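Long-range contact in alkaline serine protease AL20 (PDB 3CP7), which probably hydrolyses peptide bonds as a thermostable, alkaline, secreted serine protease of the trypsin-like fold: residues C162-F174 with S185-F199. Sequence-based numbering, arbitrary orientation.
With FMT (formic acid), chain C.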
ATOM      1  N   CYS A 162     -16.486  22.490  11.854  1.00 11.09           N
ATOM      2  CA  CYS A 162     -16.034  21.560  12.883  1.00 11.34           C
ATOM      3  C   CYS A 162     -14.951  22.166  13.741  1.00 11.75           C
ATOM      4  O   CYS A 162     -13.942  22.631  13.222  1.00 11.64           O
ATOM      5  CB  CYS A 162     -15.478  20.296  12.220  1.00 11.62           C
ATOM      6  SG  CYS A 162     -15.038  18.996  13.377  1.00 12.40           S
ATOM      7  N   ASN A 163     -15.147  22.122  15.051  1.00 11.52           N
ATOM      8  CA  ASN A 163     -14.208  22.732  15.984  1.00 11.91           C
ATOM      9  C   ASN A 163     -13.200  21.749  16.594  1.00 11.87           C
ATOM     10  O   ASN A 163     -12.431  22.130  17.462  1.00 12.14           O
ATOM     11  CB  ASN A 163     -14.965  23.496  17.090  1.00 12.13           C
ATOM     12  CG  ASN A 163     -15.719  22.569  18.022  1.00 13.73           C
ATOM     13  OD1 ASN A 163     -15.819  21.370  17.780  1.00 14.52           O
ATOM     14  ND2 ASN A 163     -16.263  23.130  19.098  1.00 17.40           N
ATOM     15  N   MET A 164     -13.197  20.491  16.133  1.00 10.87           N
ATOM     16  CA  MET A 164     -12.302  19.492  16.726  1.00 11.67           C
ATOM     17  C   MET A 164     -10.835  19.759  16.395  1.00 12.03           C
ATOM     18  O   MET A 164     -10.516  20.223  15.300  1.00 13.34           O
ATOM     19  CB  MET A 164     -12.689  18.067  16.315  1.00 11.28           C
ATOM     20  CG  MET A 164     -14.009  17.611  16.921  1.00 11.42           C
ATOM     21  SD  MET A 164     -14.315  15.831  16.772  1.00 11.64           S
ATOM     22  CE  MET A 164     -14.695  15.655  15.020  1.00 13.65           C
ATOM     23  N   THR A 165      -9.973  19.421  17.354  1.00 12.52           N
ATOM     24  CA  THR A 165      -8.549  19.752  17.347  1.00 13.25           C
ATOM     25  C   THR A 165      -7.694  18.501  17.102  1.00 12.53           C
ATOM     26  O   THR A 165      -8.229  17.404  16.915  1.00 12.32           O
ATOM     27  CB  THR A 165      -8.139  20.399  18.708  1.00 13.08           C
ATOM     28  OG1 THR A 165      -8.453  19.487  19.774  1.00 13.93           O
ATOM     29  CG2 THR A 165      -8.857  21.726  18.937  1.00 15.34           C
ATOM     30  N   GLY A 166      -6.373  18.658  17.123  1.00 11.75           N
ATOM     31  CA  GLY A 166      -5.440  17.546  16.923  1.00 10.80           C
ATOM     32  C   GLY A 166      -5.815  16.372  17.810  1.00 10.56           C
ATOM     33  O   GLY A 166      -6.166  16.562  18.972  1.00 10.52           O
ATOM     34  N   GLY A 167      -5.749  15.166  17.241  1.00  9.98           N
ATOM     35  CA  GLY A 167      -6.197  13.936  17.890  1.00  9.58           C
ATOM     36  C   GLY A 167      -7.457  13.424  17.218  1.00  9.15           C
ATOM     37  O   GLY A 167      -7.743  12.218  17.260  1.00  9.36           O
ATOM     38  N   SER A 168      -8.227  14.331  16.623  1.00  9.13           N
ATOM     39  CA  SER A 168      -9.453  13.950  15.919  1.00  9.02           C
ATOM     40  C   SER A 168      -9.172  13.350  14.540  1.00  9.02           C
ATOM     41  O   SER A 168     -10.045  12.690  13.959  1.00  8.29           O
ATOM     42  CB  SER A 168     -10.437  15.130  15.809  1.00  9.31           C
ATOM     43  OG  SER A 168      -9.883  16.192  15.038  1.00  9.85           O
ATOM     44  N   SER A 169      -7.970  13.572  14.010  1.00  8.55           N
ATOM     45  CA  SER A 169      -7.640  13.043  12.690  1.00  8.40           C
ATOM     46  C   SER A 169      -7.868  11.553  12.649  1.00  7.72           C
ATOM     47  O   SER A 169      -7.580  10.842  13.618  1.00  7.55           O
ATOM     48  CB  SER A 169      -6.187  13.301  12.339  1.00  8.92           C
ATOM     49  OG  SER A 169      -5.941  14.677  12.120  1.00 10.37           O
ATOM     50  N   GLY A 170      -8.348  11.085  11.505  1.00  7.25           N
ATOM     51  CA  GLY A 170      -8.637   9.676  11.319  1.00  7.45           C
ATOM     52  C   GLY A 170     -10.041   9.305  11.730  1.00  8.08           C
ATOM     53  O   GLY A 170     -10.510   8.230  11.377  1.00  8.48           O
ATOM     54  N   GLY A 171     -10.706  10.177  12.484  1.00  7.27           N
ATOM     55  CA  GLY A 171     -12.089   9.919  12.902  1.00  7.70           C
ATOM     56  C   GLY A 171     -13.031   9.877  11.714  1.00  7.51           C
ATOM     57  O   GLY A 171     -12.767  10.485  10.685  1.00  7.09           O
ATOM     58  N   PRO A 172     -14.120   9.115  11.829  1.00  7.68           N
ATOM     59  CA  PRO A 172     -14.998   8.877  10.687  1.00  7.41           C
ATOM     60  C   PRO A 172     -15.932  10.035  10.354  1.00  7.43           C
ATOM     61  O   PRO A 172     -16.412  10.736  11.257  1.00  7.95           O
ATOM     62  CB  PRO A 172     -15.827   7.673  11.136  1.00  7.54           C
ATOM     63  CG  PRO A 172     -15.893   7.827  12.634  1.00  7.95           C
ATOM     64  CD  PRO A 172     -14.537   8.358  13.027  1.00  7.83           C
ATOM     65  N   TRP A 173     -16.186  10.219   9.060  1.00  7.62           N
ATOM     66  CA  TRP A 173     -17.325  11.012   8.594  1.00  8.10           C
ATOM     67  C   TRP A 173     -18.405  10.038   8.159  1.00  8.42           C
ATOM     68  O   TRP A 173     -18.183   9.219   7.269  1.00  8.24           O
ATOM     69  CB  TRP A 173     -16.950  11.840   7.376  1.00  8.12           C
ATOM     70  CG  TRP A 173     -16.066  13.018   7.612  1.00  7.72           C
ATOM     71  CD1 TRP A 173     -15.161  13.206   8.636  1.00  7.92           C
ATOM     72  CD2 TRP A 173     -15.953  14.163   6.757  1.00  8.72           C
ATOM     73  NE1 TRP A 173     -14.531  14.429   8.483  1.00  7.55           N
ATOM     74  CE2 TRP A 173     -14.985  15.019   7.331  1.00  7.49           C
ATOM     75  CE3 TRP A 173     -16.589  14.550   5.563  1.00  8.63           C
ATOM     76  CZ2 TRP A 173     -14.639  16.246   6.751  1.00  8.51           C
ATOM     77  CZ3 TRP A 173     -16.236  15.763   4.984  1.00  8.72           C
ATOM     78  CH2 TRP A 173     -15.271  16.594   5.575  1.00  9.00           C
ATOM     79  N   PHE A 174     -19.573  10.135   8.782  1.00  8.97           N
ATOM     80  CA  PHE A 174     -20.719   9.319   8.385  1.00  9.21           C
ATOM     81  C   PHE A 174     -21.702  10.166   7.603  1.00  9.22           C
ATOM     82  O   PHE A 174     -21.996  11.306   7.985  1.00 10.10           O
ATOM     83  CB  PHE A 174     -21.426   8.739   9.611  1.00  9.26           C
ATOM     84  CG  PHE A 174     -20.547   7.878  10.465  1.00  9.22           C
ATOM     85  CD1 PHE A 174     -20.217   8.252  11.758  1.00  8.32           C
ATOM     86  CD2 PHE A 174     -20.059   6.678   9.965  1.00  9.53           C
ATOM     87  CE1 PHE A 174     -19.405   7.432  12.545  1.00  8.93           C
ATOM     88  CE2 PHE A 174     -19.235   5.859  10.744  1.00  9.61           C
ATOM     89  CZ  PHE A 174     -18.917   6.232  12.034  1.00  9.23           C
ATOM     90  N   SER A 185     -15.788   9.453   4.608  1.00  7.51           N
ATOM     91  CA  SER A 185     -14.517  10.182   4.631  1.00  7.61           C
ATOM     92  C   SER A 185     -13.915  10.014   6.017  1.00  7.38           C
ATOM     93  O   SER A 185     -14.390   9.193   6.832  1.00  7.39           O
ATOM     94  CB  SER A 185     -14.671  11.667   4.242  1.00  7.64           C
ATOM     95  OG  SER A 185     -13.393  12.272   4.082  1.00  7.93           O
ATOM     96  N   THR A 186     -12.877  10.796   6.275  1.00  7.99           N
ATOM     97  CA  THR A 186     -12.142  10.726   7.506  1.00  8.50           C
ATOM     98  C   THR A 186     -11.685  12.166   7.832  1.00  8.04           C
ATOM     99  O   THR A 186     -11.455  12.965   6.906  1.00  7.95           O
ATOM    100  CB  THR A 186     -11.022   9.717   7.167  1.00 10.72           C
ATOM    101  OG1 THR A 186     -11.201   8.401   7.741  1.00 12.14           O
ATOM    102  CG2 THR A 186      -9.612  10.267   6.825  1.00 11.27           C
ATOM    103  N   ASN A 187     -11.602  12.515   9.118  1.00  7.51           N
ATOM    104  CA  ASN A 187     -10.991  13.794   9.497  1.00  7.66           C
ATOM    105  C   ASN A 187      -9.540  13.806   9.068  1.00  8.08           C
ATOM    106  O   ASN A 187      -8.783  12.927   9.472  1.00  8.12           O
ATOM    107  CB  ASN A 187     -11.028  14.016  11.011  1.00  7.83           C
ATOM    108  CG  ASN A 187     -12.442  14.052  11.572  1.00  8.16           C
ATOM    109  OD1 ASN A 187     -13.366  14.594  10.953  1.00  8.15           O
ATOM    110  ND2 ASN A 187     -12.618  13.465  12.758  1.00  9.28           N
ATOM    111  N   SER A 188      -9.134  14.800   8.283  1.00  7.49           N
ATOM    112  CA  SER A 188      -7.762  14.840   7.789  1.00  7.91           C
ATOM    113  C   SER A 188      -6.947  16.077   8.187  1.00  7.73           C
ATOM    114  O   SER A 188      -5.843  15.931   8.722  1.00  8.01           O
ATOM    115  CB  SER A 188      -7.743  14.630   6.272  1.00  7.82           C
ATOM    116  OG  SER A 188      -6.482  14.957   5.709  1.00  7.71           O
ATOM    117  N   TYR A 189      -7.472  17.277   7.947  1.00  8.16           N
ATOM    118  CA  TYR A 189      -6.683  18.473   8.190  1.00  8.19           C
ATOM    119  C   TYR A 189      -7.549  19.713   8.225  1.00  8.68           C
ATOM    120  O   TYR A 189      -8.710  19.682   7.820  1.00  8.69           O
ATOM    121  CB  TYR A 189      -5.601  18.618   7.101  1.00  8.50           C
ATOM    122  CG  TYR A 189      -6.136  19.019   5.748  1.00  8.50           C
ATOM    123  CD1 TYR A 189      -6.514  18.063   4.810  1.00  7.96           C
ATOM    124  CD2 TYR A 189      -6.248  20.366   5.395  1.00  8.40           C
ATOM    125  CE1 TYR A 189      -7.013  18.430   3.559  1.00  8.39           C
ATOM    126  CE2 TYR A 189      -6.750  20.751   4.163  1.00  8.34           C
ATOM    127  CZ  TYR A 189      -7.113  19.777   3.235  1.00  7.98           C
ATOM    128  OH  TYR A 189      -7.619  20.127   1.996  1.00  8.99           O
ATOM    129  N   GLY A 190      -6.971  20.802   8.734  1.00  9.00           N
ATOM    130  CA  GLY A 190      -7.533  22.138   8.526  1.00  8.99           C
ATOM    131  C   GLY A 190      -6.483  23.042   7.906  1.00  9.11           C
ATOM    132  O   GLY A 190      -5.335  22.623   7.674  1.00  9.03           O
ATOM    133  N   TYR A 191      -6.888  24.281   7.627  1.00  9.19           N
ATOM    134  CA  TYR A 191      -5.949  25.308   7.202  1.00  9.17           C
ATOM    135  C   TYR A 191      -5.756  26.318   8.314  1.00  9.70           C
ATOM    136  O   TYR A 191      -6.704  26.676   9.009  1.00  9.80           O
ATOM    137  CB  TYR A 191      -6.469  26.044   5.968  1.00  9.11           C
ATOM    138  CG  TYR A 191      -6.573  25.197   4.727  1.00  8.44           C
ATOM    139  CD1 TYR A 191      -5.441  24.722   4.081  1.00  8.62           C
ATOM    140  CD2 TYR A 191      -7.819  24.915   4.169  1.00  8.90           C
ATOM    141  CE1 TYR A 191      -5.546  23.943   2.921  1.00  9.11           C
ATOM    142  CE2 TYR A 191      -7.936  24.144   3.014  1.00  9.93           C
ATOM    143  CZ  TYR A 191      -6.793  23.650   2.398  1.00  9.12           C
ATOM    144  OH  TYR A 191      -6.886  22.885   1.253  1.00  9.78           O
ATOM    145  N   THR A 192      -4.529  26.815   8.447  1.00 10.54           N
ATOM    146  CA  THR A 192      -4.214  27.806   9.477  1.00 11.40           C
ATOM    147  C   THR A 192      -5.088  29.062   9.371  1.00 12.04           C
ATOM    148  O   THR A 192      -5.399  29.682  10.389  1.00 12.63           O
ATOM    149  CB  THR A 192      -2.743  28.243   9.388  1.00 11.66           C
ATOM    150  OG1 THR A 192      -2.450  28.607   8.035  1.00 11.81           O
ATOM    151  CG2 THR A 192      -1.824  27.106   9.822  1.00 11.64           C
ATOM    152  N   PHE A 193      -5.494  29.424   8.155  1.00 12.01           N
ATOM    153  CA  PHE A 193      -6.290  30.643   7.934  1.00 13.01           C
ATOM    154  C   PHE A 193      -7.787  30.438   8.149  1.00 13.39           C
ATOM    155  O   PHE A 193      -8.558  31.392   8.119  1.00 13.94           O
ATOM    156  CB  PHE A 193      -6.052  31.193   6.519  1.00 12.92           C
ATOM    157  CG  PHE A 193      -6.426  30.235   5.420  1.00 12.49           C
ATOM    158  CD1 PHE A 193      -5.463  29.445   4.815  1.00 11.64           C
ATOM    159  CD2 PHE A 193      -7.739  30.135   4.973  1.00 12.89           C
ATOM    160  CE1 PHE A 193      -5.794  28.559   3.808  1.00 12.60           C
ATOM    161  CE2 PHE A 193      -8.083  29.244   3.975  1.00 13.00           C
ATOM    162  CZ  PHE A 193      -7.116  28.449   3.390  1.00 12.69           C
ATOM    163  N   LEU A 194      -8.205  29.196   8.361  1.00 12.84           N
ATOM    164  CA  LEU A 194      -9.626  28.879   8.368  1.00 13.56           C
ATOM    165  C   LEU A 194     -10.002  28.131   9.645  1.00 14.07           C
ATOM    166  O   LEU A 194     -10.051  26.906   9.657  1.00 13.49           O
ATOM    167  CB  LEU A 194      -9.976  28.077   7.105  1.00 13.40           C
ATOM    168  CG  LEU A 194     -11.443  27.826   6.748  1.00 12.89           C
ATOM    169  CD1 LEU A 194     -12.232  29.131   6.568  1.00 15.21           C
ATOM    170  CD2 LEU A 194     -11.549  26.952   5.512  1.00 14.74           C
ATOM    171  N   PRO A 195     -10.242  28.867  10.745  1.00 15.02           N
ATOM    172  CA  PRO A 195     -10.628  28.165  11.972  1.00 15.00           C
ATOM    173  C   PRO A 195     -11.936  27.390  11.831  1.00 14.18           C
ATOM    174  O   PRO A 195     -12.811  27.766  11.047  1.00 14.10           O
ATOM    175  CB  PRO A 195     -10.781  29.284  13.013  1.00 16.15           C
ATOM    176  CG  PRO A 195     -10.732  30.565  12.269  1.00 16.32           C
ATOM    177  CD  PRO A 195     -10.136  30.328  10.923  1.00 15.77           C
ATOM    178  N   ASN A 196     -12.028  26.296  12.578  1.00 13.35           N
ATOM    179  CA  ASN A 196     -13.279  25.543  12.710  1.00 12.69           C
ATOM    180  C   ASN A 196     -13.855  24.973  11.408  1.00 12.22           C
ATOM    181  O   ASN A 196     -15.078  24.886  11.244  1.00 12.07           O
ATOM    182  CB  ASN A 196     -14.344  26.389  13.426  1.00 13.41           C
ATOM    183  CG  ASN A 196     -13.923  26.793  14.819  1.00 14.33           C
ATOM    184  OD1 ASN A 196     -14.305  27.859  15.306  1.00 18.85           O
ATOM    185  ND2 ASN A 196     -13.118  25.966  15.460  1.00 13.90           N
ATOM    186  N   VAL A 197     -12.980  24.590  10.481  1.00 10.67           N
ATOM    187  CA  VAL A 197     -13.395  23.804   9.321  1.00 10.76           C
ATOM    188  C   VAL A 197     -12.479  22.586   9.229  1.00 10.11           C
ATOM    189  O   VAL A 197     -11.259  22.710   9.264  1.00 10.13           O
ATOM    190  CB  VAL A 197     -13.384  24.627   8.005  1.00 10.72           C
ATOM    191  CG1 VAL A 197     -13.832  23.770   6.818  1.00 10.20           C
ATOM    192  CG2 VAL A 197     -14.303  25.846   8.121  1.00 12.05           C
ATOM    193  N   MET A 198     -13.089  21.404   9.153  1.00  9.17           N
ATOM    194  CA  MET A 198     -12.350  20.153   9.002  1.00  9.27           C
ATOM    195  C   MET A 198     -12.461  19.655   7.569  1.00  8.41           C
ATOM    196  O   MET A 198     -13.561  19.584   7.011  1.00  8.46           O
ATOM    197  CB  MET A 198     -12.924  19.094   9.933  1.00  9.39           C
ATOM    198  CG  MET A 198     -12.243  17.722   9.801  1.00  9.53           C
ATOM    199  SD  MET A 198     -10.621  17.664  10.577  1.00 11.08           S
ATOM    200  CE  MET A 198     -11.128  17.666  12.306  1.00 12.05           C
ATOM    201  N   PHE A 199     -11.320  19.299   6.979  1.00  8.24           N
ATOM    202  CA  PHE A 199     -11.302  18.724   5.647  1.00  7.66           C
ATOM    203  C   PHE A 199     -11.079  17.236   5.702  1.00  7.73           C
ATOM    204  O   PHE A 199     -10.338  16.727   6.550  1.00  7.93           O
ATOM    205  CB  PHE A 199     -10.267  19.426   4.757  1.00  8.54           C
ATOM    206  CG  PHE A 199     -10.625  20.852   4.493  1.00  8.22           C
ATOM    207  CD1 PHE A 199     -10.249  21.844   5.386  1.00  8.79           C
ATOM    208  CD2 PHE A 199     -11.412  21.191   3.398  1.00  9.28           C
ATOM    209  CE1 PHE A 199     -10.627  23.178   5.179  1.00  9.88           C
ATOM    210  CE2 PHE A 199     -11.802  22.524   3.180  1.00  9.91           C
ATOM    211  CZ  PHE A 199     -11.412  23.511   4.072  1.00  9.74           C
TER
HETATM  212  C   FMT C 219      -3.856  14.510  14.598  1.00 13.46           C
HETATM  213  O1  FMT C 219      -3.212  14.360  13.546  1.00 13.54           O
HETATM  214  O2  FMT C 219      -5.009  14.945  14.620  1.00 12.36           O
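Ser168 O is gripped by two donors: Asn187 ND2, at 2.9 Å, and the backbone N of Gly171 reach it from opposite faces of its carbonyl plane. Ser168 O lies close to the amide plane of Asn187. The other end of that amide is held too, because Trp173 NE1 donates to Asn187 OD1 at 2.7 Å. This bond is bent, 137° at the hydrogen, though OD1 lies near the plane of the indole. With CG beside its own backbone N (chi1 -61°), Asn187 turns its amide between the loop and the indole, and the two bonds fix which end is oxygen. The Asn187 backbone joins in: its N donates to Gly171 O, and its O accepts a nearly straight bond from Gly170 N at 2.8 Å, on a lone pair. Gly171, with no side chain, lets Asn187 ND2 lie close, 3.6 Å from Gly171 CA.

Ser185 CB lies over one face of the Trp173 ring, 3.4 Å above its plane, while Met198 O sits at the ring edge, 3.5 Å from CZ2. A leucine in place of Trp173 would probably leave Asn187 OD1 without its donor, so that the amide is held only from its nitrogen end, and open a gap beside Ser185 and Met198.

Met198 bends at chi2 and chi3, and its CE ends 3.3 Å from Ser168 OG. Its CB packs on Cys162 CB, whose SG forms the disulfide with Cys144. Nearby, Cys162 N donates to Asn196 O at 2.8 Å.

A formic acid molecule, probably from the crystallisation liquor, accepts hydrogen bonds through O2 from Gly167 N and Ser169 OG and is also hydrogen-bonded to His41 NE2. Ser169 with His41 and Asp91 fits a catalytic triad, and Ser188 OG is hydrogen-bonded to Asp91. The Gly-Gly-Ser-Ser-Gly-Gly loop, buttressed by Asn187, is consistent with the nucleophile loop and oxyanion hole of a trypsin-like protease.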